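Local coordinates for protein A putative transcriptional regulator (Rhodococcus sp., PDB 2HKU) that probably binds DNA as a transcriptional regulator of the TetR family, with a helix-turn-helix region joined to an all-helical C-terminal part, at residues T27-L32 with T43-A48; S102-G107 with G174-K179; E90-Y95 with R148-T153. All coordinates share one frame; numbering follows the deposited sequence.

The three contacts are in different parts of an all-helical chain. Contact 1 joins helix 21-36 to helix 42-49, the first helix of the predicted helix-turn-helix motif, while contacts 2 and 3 lie in the C-terminal region of the TetR fold. Contacts 2 and 3 share helix 92-104: its start packs on helix 125-152 in contact 3, its end on helix 161-181 in contact 2, and their centres are about 21 Å apart. Contact 1 is about 24 Å from contact 2 and 39 Å from contact 3, centre to centre, with contacts 1 and 3 on opposite sides of the chain's centre. The side chains of L103 and Y95 each lie about 5 Å from a bound 1,2-ethanediol, probably from the crystallisation liquor.

Contact 1 (T27-L32 with T43-A48); sequences TAATEL and TQICAA
A28 and A48 meet methyl to methyl, their CB atoms 3.7 Å apart, and this small pair lies where helix 21-36 and helix 42-49 run near each other. A28 CB also rests against backbone of the partner helix, 3.7 Å from I45 O. Alanine, with a single methyl, suits a place where the two backbones come this near; here the CA atoms of A28 and I45 are 5.6 Å apart. One helical turn further on, L32 reaches toward the same helix. Its CD1 lies 3.9 Å from I45 CG1 and also touches the methyl of A48, while the other branch, CD2, turns to the amide end of Q44, 3.7 Å from OE1. That last meeting is van der Waals contact at the exposed edge, where the extended Q44 chain brings its amide oxygen against the leucine methyl.

I45 fills the inner side. CG1 sits beside its backbone N (chi1 -73°), which turns CG2 anti to that N and lays this methyl along the A29 backbone, 3.9 Å from A29 N. L32 and I45 run past each other in opposite directions, so the two branched chains lie alongside rather than end to end. Beyond them, L25, F33 and V40 close in around I45, and A29 turns its methyl to L66 and V70 of helix 63-87, which carries the packing on into the core.

The segment axes approach to 8.7 Å at 126°, a steep crossing bridged mainly by apolar side chains. This is the packing of the first helix of a TetR-type DNA-binding region against the first helix of its predicted helix-turn-helix motif.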
ATOM      1  N   THR A  27      -4.216 -13.826  21.075  1.00 33.01           N
ATOM      2  CA  THR A  27      -4.553 -12.531  21.647  1.00 32.86           C
ATOM      3  C   THR A  27      -3.330 -11.694  22.014  1.00 31.28           C
ATOM      4  O   THR A  27      -3.311 -10.530  21.740  1.00 31.54           O
ATOM      5  CB  THR A  27      -5.506 -12.727  22.904  1.00 33.91           C
ATOM      6  OG1 THR A  27      -6.733 -13.312  22.422  1.00 38.91           O
ATOM      7  CG2 THR A  27      -5.825 -11.417  23.604  1.00 37.63           C
ATOM      8  N   ALA A  28      -2.335 -12.286  22.682  1.00 30.54           N
ATOM      9  CA  ALA A  28      -1.207 -11.525  23.142  1.00 29.95           C
ATOM     10  C   ALA A  28      -0.490 -11.054  21.870  1.00 28.68           C
ATOM     11  O   ALA A  28      -0.161  -9.891  21.731  1.00 28.23           O
ATOM     12  CB  ALA A  28      -0.308 -12.403  23.938  1.00 28.54           C
ATOM     13  N   ALA A  29      -0.299 -12.001  20.951  1.00 28.54           N
ATOM     14  CA  ALA A  29       0.358 -11.707  19.639  1.00 28.29           C
ATOM     15  C   ALA A  29      -0.339 -10.597  18.949  1.00 27.62           C
ATOM     16  O   ALA A  29       0.311  -9.653  18.482  1.00 27.20           O
ATOM     17  CB  ALA A  29       0.380 -12.920  18.759  1.00 26.75           C
ATOM     18  N   THR A  30      -1.650 -10.663  18.869  1.00 26.66           N
ATOM     19  CA  THR A  30      -2.405  -9.645  18.223  1.00 26.66           C
ATOM     20  C   THR A  30      -2.143  -8.287  18.864  1.00 28.39           C
ATOM     21  O   THR A  30      -1.866  -7.343  18.194  1.00 28.06           O
ATOM     22  CB  THR A  30      -3.917  -9.965  18.198  1.00 26.01           C
ATOM     23  OG1 THR A  30      -4.185 -11.159  17.515  1.00 26.74           O
ATOM     24  CG2 THR A  30      -4.694  -8.894  17.589  1.00 26.91           C
ATOM     25  N   GLU A  31      -2.232  -8.178  20.169  1.00 29.53           N
ATOM     26  CA  GLU A  31      -2.040  -6.847  20.777  1.00 32.16           C
ATOM     27  C   GLU A  31      -0.652  -6.284  20.504  1.00 27.81           C
ATOM     28  O   GLU A  31      -0.494  -5.116  20.205  1.00 28.01           O
ATOM     29  CB  GLU A  31      -2.224  -6.892  22.318  1.00 31.09           C
ATOM     30  CG  GLU A  31      -2.577  -5.434  22.805  1.00 39.59           C
ATOM     31  CD  GLU A  31      -2.580  -5.234  24.345  1.00 41.47           C
ATOM     32  OE1 GLU A  31      -2.442  -6.265  25.091  1.00 50.83           O
ATOM     33  OE2 GLU A  31      -2.690  -4.036  24.786  1.00 50.33           O
ATOM     34  N   LEU A  32       0.337  -7.129  20.701  1.00 27.11           N
ATOM     35  CA  LEU A  32       1.751  -6.696  20.689  1.00 28.04           C
ATOM     36  C   LEU A  32       2.197  -6.373  19.288  1.00 27.19           C
ATOM     37  O   LEU A  32       2.863  -5.365  19.082  1.00 26.90           O
ATOM     38  CB  LEU A  32       2.662  -7.766  21.290  1.00 26.72           C
ATOM     39  CG  LEU A  32       2.592  -7.705  22.836  1.00 31.17           C
ATOM     40  CD1 LEU A  32       3.064  -8.945  23.451  1.00 28.64           C
ATOM     41  CD2 LEU A  32       3.408  -6.519  23.416  1.00 34.31           C
ATOM     42  N   THR A  43       9.275 -14.328  23.206  1.00 32.62           N
ATOM     43  CA  THR A  43       9.295 -14.462  24.708  1.00 32.50           C
ATOM     44  C   THR A  43       8.343 -13.482  25.427  1.00 32.56           C
ATOM     45  O   THR A  43       7.774 -13.772  26.504  1.00 34.28           O
ATOM     46  CB  THR A  43      10.748 -14.295  25.311  1.00 31.71           C
ATOM     47  OG1 THR A  43      11.346 -13.044  24.889  1.00 31.69           O
ATOM     48  CG2 THR A  43      11.686 -15.477  24.919  1.00 33.31           C
ATOM     49  N   GLN A  44       8.176 -12.320  24.834  1.00 31.68           N
ATOM     50  CA  GLN A  44       7.288 -11.306  25.342  1.00 34.02           C
ATOM     51  C   GLN A  44       5.843 -11.646  25.071  1.00 32.98           C
ATOM     52  O   GLN A  44       4.990 -11.298  25.859  1.00 32.21           O
ATOM     53  CB  GLN A  44       7.576 -10.064  24.579  1.00 35.43           C
ATOM     54  CG  GLN A  44       7.498  -8.841  25.356  1.00 43.21           C
ATOM     55  CD  GLN A  44       7.916  -7.674  24.522  1.00 46.57           C
ATOM     56  OE1 GLN A  44       7.089  -7.000  23.938  1.00 49.77           O
ATOM     57  NE2 GLN A  44       9.210  -7.436  24.448  1.00 53.65           N
ATOM     58  N   ILE A  45       5.566 -12.258  23.899  1.00 32.70           N
ATOM     59  CA  ILE A  45       4.240 -12.796  23.575  1.00 32.22           C
ATOM     60  C   ILE A  45       3.903 -13.950  24.529  1.00 32.52           C
ATOM     61  O   ILE A  45       2.810 -14.013  25.044  1.00 31.27           O
ATOM     62  CB  ILE A  45       4.097 -13.209  22.052  1.00 31.73           C
ATOM     63  CG1 ILE A  45       3.994 -11.945  21.175  1.00 29.62           C
ATOM     64  CG2 ILE A  45       2.908 -14.110  21.826  1.00 28.30           C
ATOM     65  CD1 ILE A  45       4.384 -12.152  19.656  1.00 32.16           C
ATOM     66  N   CYS A  46       4.859 -14.845  24.730  1.00 34.62           N
ATOM     67  CA  CYS A  46       4.714 -15.985  25.618  1.00 37.22           C
ATOM     68  C   CYS A  46       4.534 -15.533  27.066  1.00 39.11           C
ATOM     69  O   CYS A  46       3.687 -16.094  27.784  1.00 39.49           O
ATOM     70  CB  CYS A  46       5.912 -16.914  25.489  1.00 36.40           C
ATOM     71  SG  CYS A  46       5.950 -17.783  23.913  1.00 36.31           S
ATOM     72  N   ALA A  47       5.323 -14.538  27.498  1.00 41.28           N
ATOM     73  CA  ALA A  47       5.179 -13.955  28.864  1.00 42.75           C
ATOM     74  C   ALA A  47       3.763 -13.365  29.024  1.00 43.57           C
ATOM     75  O   ALA A  47       3.053 -13.696  29.994  1.00 44.41           O
ATOM     76  CB  ALA A  47       6.296 -12.900  29.179  1.00 42.08           C
ATOM     77  N   ALA A  48       3.333 -12.570  28.030  1.00 43.21           N
ATOM     78  CA  ALA A  48       1.993 -12.042  27.951  1.00 43.25           C
ATOM     79  C   ALA A  48       0.929 -13.140  27.976  1.00 44.05           C
ATOM     80  O   ALA A  48      -0.114 -12.983  28.619  1.00 44.87           O
ATOM     81  CB  ALA A  48       1.821 -11.163  26.728  1.00 43.47           C
TER

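Contact 2 (S102-G107 with G174-K179); sequences SLLGPG and GLVIQK
K179 reaches L104 by way of a bent chain: CG leaves anti to its backbone N (chi1 172°), after which the chain turns at chi3 (75°) and again at chi4, curling the ammonium group back to the end of helix 92-104. L104 CG instead stands beside its own backbone N, anti to the carbonyl carbon, and sends CD2 across to helix 161-181.

There NZ of K179 donates to L104 O at 2.7 Å. The donor lies in the carbonyl plane, with a C=O...N angle of 153°. L104 is the last helical residue before G105, and carbonyls at the C-terminal end of a helix lack the amide partner they would have further in. A positive charge probably suits this end, where the helix dipole and the carbonyl would both be expected to give negative potential. Lysine supplies the long, flexible arm needed, and its apolar portion is used as well: CE passes 4.1 Å from L104 CB.

Apart from this bond the contact is hydrocarbon. L104 CD2 touches V176 CG2 at 3.8 Å and L175 CB at 4.1 Å, its branch crossing both chains at a slant, while L190, A193 and V194 of helix 190-201 pack on the same leucine. V176 in turn touches V111 and E112 of helix 108-120. On the far side of the segment, Q178 NE2 donates to G174 O at 2.9 Å from above the carbonyl plane, while Q178 N reaches that oxygen from the opposite face. L175 and Q178 also pack on S170 of the second subunit.

The chemistry implies a buried charge whose cost is probably offset by the helix-end carbonyl and perhaps by E184, which the K179 side chain touches, in a largely apolar setting that may strengthen the electrostatic attraction.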
ATOM      1  N   SER A 102     -13.916   3.930   9.240  1.00 24.60           N
ATOM      2  CA  SER A 102     -13.467   2.815  10.126  1.00 25.11           C
ATOM      3  C   SER A 102     -12.127   2.211   9.706  1.00 24.80           C
ATOM      4  O   SER A 102     -11.184   2.045  10.513  1.00 26.59           O
ATOM      5  CB  SER A 102     -14.499   1.645  10.111  1.00 23.57           C
ATOM      6  OG  SER A 102     -14.196   0.718  11.154  1.00 23.97           O
ATOM      7  N   LEU A 103     -12.056   1.834   8.435  1.00 26.38           N
ATOM      8  CA  LEU A 103     -10.784   1.244   7.908  1.00 26.48           C
ATOM      9  C   LEU A 103      -9.623   2.237   8.029  1.00 25.43           C
ATOM     10  O   LEU A 103      -8.581   1.841   8.371  1.00 25.72           O
ATOM     11  CB  LEU A 103     -10.971   0.804   6.444  1.00 25.26           C
ATOM     12  CG  LEU A 103     -11.942  -0.370   6.284  1.00 25.82           C
ATOM     13  CD1 LEU A 103     -12.103  -0.539   4.827  1.00 22.18           C
ATOM     14  CD2 LEU A 103     -11.411  -1.666   7.048  1.00 24.74           C
ATOM     15  N   LEU A 104      -9.834   3.533   7.757  1.00 27.72           N
ATOM     16  CA  LEU A 104      -8.727   4.500   7.745  1.00 27.26           C
ATOM     17  C   LEU A 104      -8.394   5.000   9.112  1.00 29.72           C
ATOM     18  O   LEU A 104      -7.275   5.476   9.373  1.00 28.92           O
ATOM     19  CB  LEU A 104      -8.988   5.666   6.780  1.00 27.15           C
ATOM     20  CG  LEU A 104      -9.101   5.214   5.318  1.00 24.79           C
ATOM     21  CD1 LEU A 104      -9.377   6.355   4.335  1.00 27.06           C
ATOM     22  CD2 LEU A 104      -7.833   4.470   4.886  1.00 30.37           C
ATOM     23  N   GLY A 105      -9.354   4.872  10.034  1.00 30.77           N
ATOM     24  CA  GLY A 105      -9.103   5.300  11.393  1.00 29.43           C
ATOM     25  C   GLY A 105      -8.868   4.204  12.391  1.00 30.60           C
ATOM     26  O   GLY A 105      -7.733   3.740  12.554  1.00 30.76           O
ATOM     27  N   PRO A 106      -9.936   3.755  13.112  1.00 29.87           N
ATOM     28  CA  PRO A 106      -9.565   2.727  14.041  1.00 29.20           C
ATOM     29  C   PRO A 106      -9.048   1.393  13.419  1.00 27.14           C
ATOM     30  O   PRO A 106      -8.387   0.653  14.101  1.00 28.38           O
ATOM     31  CB  PRO A 106     -10.866   2.476  14.864  1.00 28.87           C
ATOM     32  CG  PRO A 106     -11.919   2.992  14.045  1.00 29.27           C
ATOM     33  CD  PRO A 106     -11.381   4.069  13.159  1.00 32.03           C
ATOM     34  N   GLY A 107      -9.414   1.062  12.191  1.00 28.53           N
ATOM     35  CA  GLY A 107      -8.955  -0.250  11.591  1.00 28.66           C
ATOM     36  C   GLY A 107      -7.564  -0.094  10.929  1.00 28.00           C
ATOM     37  O   GLY A 107      -7.034  -1.048  10.356  1.00 26.25           O
ATOM     38  N   GLY A 174      -2.946   1.607   0.054  1.00 19.99           N
ATOM     39  CA  GLY A 174      -2.000   2.753  -0.288  1.00 19.88           C
ATOM     40  C   GLY A 174      -2.249   3.992   0.591  1.00 22.08           C
ATOM     41  O   GLY A 174      -1.306   4.725   0.966  1.00 21.95           O
ATOM     42  N   LEU A 175      -3.512   4.252   0.923  1.00 22.06           N
ATOM     43  CA  LEU A 175      -3.815   5.353   1.872  1.00 21.75           C
ATOM     44  C   LEU A 175      -3.348   5.065   3.293  1.00 21.06           C
ATOM     45  O   LEU A 175      -2.760   5.938   3.945  1.00 21.75           O
ATOM     46  CB  LEU A 175      -5.312   5.733   1.905  1.00 22.96           C
ATOM     47  CG  LEU A 175      -5.799   6.250   0.603  1.00 20.96           C
ATOM     48  CD1 LEU A 175      -7.333   6.104   0.287  1.00 23.40           C
ATOM     49  CD2 LEU A 175      -5.302   7.661   0.422  1.00 21.71           C
ATOM     50  N   VAL A 176      -3.577   3.868   3.780  1.00 19.12           N
ATOM     51  CA  VAL A 176      -3.072   3.475   5.112  1.00 19.86           C
ATOM     52  C   VAL A 176      -1.564   3.554   5.175  1.00 20.30           C
ATOM     53  O   VAL A 176      -1.034   4.018   6.153  1.00 20.26           O
ATOM     54  CB  VAL A 176      -3.509   2.037   5.591  1.00 18.70           C
ATOM     55  CG1 VAL A 176      -2.736   1.576   6.853  1.00 19.14           C
ATOM     56  CG2 VAL A 176      -5.023   2.046   5.896  1.00 19.60           C
ATOM     57  N   ILE A 177      -0.878   3.054   4.161  1.00 19.16           N
ATOM     58  CA  ILE A 177       0.565   3.063   4.198  1.00 20.37           C
ATOM     59  C   ILE A 177       1.119   4.509   4.248  1.00 19.37           C
ATOM     60  O   ILE A 177       1.984   4.831   5.068  1.00 19.07           O
ATOM     61  CB  ILE A 177       1.141   2.324   2.932  1.00 18.55           C
ATOM     62  CG1 ILE A 177       0.865   0.810   3.095  1.00 21.57           C
ATOM     63  CG2 ILE A 177       2.641   2.543   2.937  1.00 21.17           C
ATOM     64  CD1 ILE A 177       0.881  -0.032   1.768  1.00 24.93           C
ATOM     65  N   GLN A 178       0.649   5.369   3.378  1.00 19.55           N
ATOM     66  CA  GLN A 178       1.168   6.727   3.277  1.00 20.68           C
ATOM     67  C   GLN A 178       0.741   7.587   4.419  1.00 22.94           C
ATOM     68  O   GLN A 178       1.429   8.527   4.846  1.00 23.49           O
ATOM     69  CB  GLN A 178       0.608   7.362   2.053  1.00 19.42           C
ATOM     70  CG  GLN A 178       1.324   6.723   0.781  1.00 18.96           C
ATOM     71  CD  GLN A 178       0.790   7.265  -0.440  1.00 17.98           C
ATOM     72  OE1 GLN A 178       1.442   8.110  -1.127  1.00 25.06           O
ATOM     73  NE2 GLN A 178      -0.379   6.796  -0.825  1.00 15.82           N
ATOM     74  N   LYS A 179      -0.466   7.335   4.881  1.00 24.24           N
ATOM     75  CA  LYS A 179      -0.930   8.017   6.110  1.00 25.22           C
ATOM     76  C   LYS A 179      -0.076   7.782   7.322  1.00 26.60           C
ATOM     77  O   LYS A 179       0.252   8.751   8.054  1.00 27.83           O
ATOM     78  CB  LYS A 179      -2.436   7.754   6.316  1.00 23.15           C
ATOM     79  CG  LYS A 179      -2.969   8.254   7.659  1.00 30.18           C
ATOM     80  CD  LYS A 179      -4.488   8.649   7.526  1.00 32.24           C
ATOM     81  CE  LYS A 179      -5.308   7.391   7.467  1.00 31.00           C
ATOM     82  NZ  LYS A 179      -4.903   6.541   8.707  1.00 36.87           N
TER

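Contact 3 (E90-Y95 with R148-T153); sequences ETVGDY and RTLMRT
T149 and Y95 make the aromatic part of this contact. The methyl CG2 of T149 stands over the centre of the Y95 ring, 3.6 Å from its centroid and 8° off the ring normal, a CH-pi contact over the face. Y95 CG runs anti to its backbone N (chi1 170°), and T149 carries CG2 anti to its own N; these torsions point the ring and the methyl at each other from opposite directions. A beta-branched threonine serves well, since one branch covers the ring and the other is polar.

Among the polar groups, T149 OG1 lies 3.1 Å from Y95 OH and is hydrogen-bonded to A145 O, one turn back along its own helix. T153 OG1 donates to T149 O at 3.0 Å, tilted 25° from the carbonyl plane, while T153 N reaches the same oxygen from the opposite face. T153 is the first residue to leave helical geometry, and its hydroxyl, set between its backbone N and carbonyl carbon, gives T149 O a second donor. At the exposed side, E90 OE1 and R152 NH1 stay 5.3 Å apart, opposite charges that may attract without touching.

The apolar part centres on V92. Its CG2 lies alongside T153, 3.7 Å from T153 CG2 and 3.6 Å from T153 OG1, while CG1 meets L150 CD2 at 4.2 Å. A compact branched valine packs here against T149, L150 and T153.

In the fold, the start of helix 92-104 is lodged against the end of helix 125-152. Y95 continues along that helix to A145 and L146, L150 leans on W155 and I203 in loops, and T91 OG1 is hydrogen-bonded to R208 O of helix 205-209, which brings the chain's C-terminal end beside this junction; the surroundings contain no strands.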
ATOM      1  N   GLU A  90     -28.406   3.828   7.067  1.00 53.17           N
ATOM      2  CA  GLU A  90     -28.758   4.991   6.261  1.00 52.88           C
ATOM      3  C   GLU A  90     -28.254   6.280   6.902  1.00 53.27           C
ATOM      4  O   GLU A  90     -28.440   6.503   8.099  1.00 55.26           O
ATOM      5  CB  GLU A  90     -30.272   5.063   6.057  1.00 53.25           C
ATOM      6  CG  GLU A  90     -30.842   3.916   5.238  1.00 53.87           C
ATOM      7  CD  GLU A  90     -31.124   4.310   3.801  1.00 57.41           C
ATOM      8  OE1 GLU A  90     -30.986   3.446   2.909  1.00 57.25           O
ATOM      9  OE2 GLU A  90     -31.482   5.483   3.564  1.00 53.15           O
ATOM     10  N   THR A  91     -27.617   7.125   6.099  1.00 52.83           N
ATOM     11  CA  THR A  91     -27.812   7.104   4.655  1.00 50.87           C
ATOM     12  C   THR A  91     -26.648   6.414   3.951  1.00 49.89           C
ATOM     13  O   THR A  91     -25.681   6.000   4.590  1.00 49.18           O
ATOM     14  CB  THR A  91     -27.975   8.525   4.087  1.00 50.35           C
ATOM     15  OG1 THR A  91     -26.729   8.967   3.532  1.00 50.59           O
ATOM     16  CG2 THR A  91     -28.410   9.489   5.179  1.00 50.80           C
ATOM     17  N   VAL A  92     -26.749   6.296   2.631  1.00 48.28           N
ATOM     18  CA  VAL A  92     -25.681   5.727   1.835  1.00 48.78           C
ATOM     19  C   VAL A  92     -24.337   6.526   1.880  1.00 48.57           C
ATOM     20  O   VAL A  92     -23.232   5.928   2.097  1.00 49.10           O
ATOM     21  CB  VAL A  92     -26.141   5.463   0.407  1.00 47.98           C
ATOM     22  CG1 VAL A  92     -24.965   5.341  -0.540  1.00 48.48           C
ATOM     23  CG2 VAL A  92     -26.895   4.178   0.371  1.00 49.51           C
ATOM     24  N   GLY A  93     -24.421   7.849   1.720  1.00 47.09           N
ATOM     25  CA  GLY A  93     -23.251   8.703   1.825  1.00 44.92           C
ATOM     26  C   GLY A  93     -22.654   8.399   3.158  1.00 43.80           C
ATOM     27  O   GLY A  93     -21.443   8.315   3.320  1.00 44.42           O
ATOM     28  N   ASP A  94     -23.525   8.166   4.124  1.00 43.20           N
ATOM     29  CA  ASP A  94     -23.118   7.955   5.496  1.00 42.26           C
ATOM     30  C   ASP A  94     -22.584   6.529   5.776  1.00 40.79           C
ATOM     31  O   ASP A  94     -21.846   6.301   6.724  1.00 40.28           O
ATOM     32  CB  ASP A  94     -24.338   8.112   6.333  1.00 43.18           C
ATOM     33  CG  ASP A  94     -24.076   8.859   7.563  1.00 47.16           C
ATOM     34  OD1 ASP A  94     -23.395   8.254   8.407  1.00 50.30           O
ATOM     35  OD2 ASP A  94     -24.550  10.045   7.677  1.00 45.09           O
ATOM     36  N   TYR A  95     -23.060   5.584   4.994  1.00 39.31           N
ATOM     37  CA  TYR A  95     -22.609   4.195   5.073  1.00 38.82           C
ATOM     38  C   TYR A  95     -21.148   4.162   4.610  1.00 36.95           C
ATOM     39  O   TYR A  95     -20.304   3.589   5.292  1.00 37.21           O
ATOM     40  CB  TYR A  95     -23.479   3.388   4.142  1.00 37.89           C
ATOM     41  CG  TYR A  95     -23.076   1.965   3.865  1.00 40.94           C
ATOM     42  CD1 TYR A  95     -23.720   0.897   4.500  1.00 39.96           C
ATOM     43  CD2 TYR A  95     -22.095   1.680   2.904  1.00 40.74           C
ATOM     44  CE1 TYR A  95     -23.371  -0.398   4.223  1.00 42.83           C
ATOM     45  CE2 TYR A  95     -21.723   0.408   2.630  1.00 40.32           C
ATOM     46  CZ  TYR A  95     -22.361  -0.643   3.262  1.00 42.35           C
ATOM     47  OH  TYR A  95     -21.994  -1.929   2.943  1.00 40.55           O
ATOM     48  N   ARG A 148     -22.198  -3.517  -3.764  1.00 32.46           N
ATOM     49  CA  ARG A 148     -23.625  -3.852  -3.823  1.00 33.76           C
ATOM     50  C   ARG A 148     -24.507  -2.767  -3.183  1.00 34.12           C
ATOM     51  O   ARG A 148     -25.518  -2.418  -3.784  1.00 34.45           O
ATOM     52  CB  ARG A 148     -23.873  -5.175  -3.121  1.00 33.94           C
ATOM     53  CG  ARG A 148     -25.271  -5.805  -3.380  1.00 35.64           C
ATOM     54  CD  ARG A 148     -25.221  -7.119  -2.621  1.00 43.83           C
ATOM     55  NE  ARG A 148     -26.389  -7.974  -2.754  1.00 54.39           N
ATOM     56  CZ  ARG A 148     -26.605  -9.050  -1.997  1.00 57.01           C
ATOM     57  NH1 ARG A 148     -25.739  -9.395  -1.030  1.00 57.80           N
ATOM     58  NH2 ARG A 148     -27.706  -9.760  -2.196  1.00 61.04           N
ATOM     59  N   THR A 149     -24.175  -2.321  -1.961  1.00 35.42           N
ATOM     60  CA  THR A 149     -24.844  -1.156  -1.321  1.00 37.53           C
ATOM     61  C   THR A 149     -24.987   0.046  -2.350  1.00 38.70           C
ATOM     62  O   THR A 149     -26.092   0.550  -2.599  1.00 38.47           O
ATOM     63  CB  THR A 149     -24.181  -0.772   0.006  1.00 36.91           C
ATOM     64  OG1 THR A 149     -24.322  -1.841   0.938  1.00 39.41           O
ATOM     65  CG2 THR A 149     -24.866   0.444   0.651  1.00 37.14           C
ATOM     66  N   LEU A 150     -23.891   0.383  -3.037  1.00 38.14           N
ATOM     67  CA  LEU A 150     -23.889   1.369  -4.096  1.00 38.56           C
ATOM     68  C   LEU A 150     -24.712   1.020  -5.317  1.00 39.43           C
ATOM     69  O   LEU A 150     -25.413   1.874  -5.859  1.00 39.51           O
ATOM     70  CB  LEU A 150     -22.443   1.677  -4.568  1.00 37.35           C
ATOM     71  CG  LEU A 150     -21.424   2.276  -3.595  1.00 37.90           C
ATOM     72  CD1 LEU A 150     -20.094   2.647  -4.397  1.00 33.19           C
ATOM     73  CD2 LEU A 150     -21.972   3.472  -2.846  1.00 33.89           C
HETATM   74  N   MSE A 151     -24.551  -0.189  -5.855  1.00 40.52           N
HETATM   75  CA  MSE A 151     -25.256  -0.498  -7.092  1.00 41.51           C
HETATM   76  C   MSE A 151     -26.786  -0.529  -6.922  1.00 41.54           C
HETATM   77  O   MSE A 151     -27.489  -0.237  -7.877  1.00 40.60           O
HETATM   78  CB  MSE A 151     -24.814  -1.812  -7.716  1.00 41.15           C
HETATM   79  CG  MSE A 151     -23.415  -1.788  -8.283  1.00 42.72           C
HETATM   80 SE   MSE A 151     -22.909  -3.695  -8.474  0.70 42.48          SE
HETATM   81  CE  MSE A 151     -23.960  -4.093 -10.106  1.00 45.22           C
ATOM     82  N   ARG A 152     -27.255  -0.907  -5.731  1.00 43.08           N
ATOM     83  CA  ARG A 152     -28.666  -1.205  -5.525  1.00 44.83           C
ATOM     84  C   ARG A 152     -29.301   0.129  -5.237  1.00 45.74           C
ATOM     85  O   ARG A 152     -30.479   0.317  -5.530  1.00 45.72           O
ATOM     86  CB  ARG A 152     -28.943  -2.237  -4.405  1.00 44.55           C
ATOM     87  CG  ARG A 152     -28.733  -1.776  -2.966  1.00 44.41           C
ATOM     88  CD  ARG A 152     -29.419  -2.708  -1.984  1.00 46.01           C
ATOM     89  NE  ARG A 152     -28.912  -2.526  -0.613  1.00 49.13           N
ATOM     90  CZ  ARG A 152     -29.435  -1.709   0.305  1.00 53.56           C
ATOM     91  NH1 ARG A 152     -30.503  -0.940   0.026  1.00 53.32           N
ATOM     92  NH2 ARG A 152     -28.878  -1.639   1.518  1.00 51.44           N
ATOM     93  N   THR A 153     -28.517   1.064  -4.677  1.00 45.43           N
ATOM     94  CA  THR A 153     -29.016   2.434  -4.486  1.00 45.00           C
ATOM     95  C   THR A 153     -28.846   3.376  -5.674  1.00 43.76           C
ATOM     96  O   THR A 153     -29.214   4.532  -5.549  1.00 45.08           O
ATOM     97  CB  THR A 153     -28.613   3.085  -3.154  1.00 45.13           C
ATOM     98  OG1 THR A 153     -27.205   3.305  -3.118  1.00 47.10           O
ATOM     99  CG2 THR A 153     -28.982   2.197  -2.002  1.00 46.59           C
TER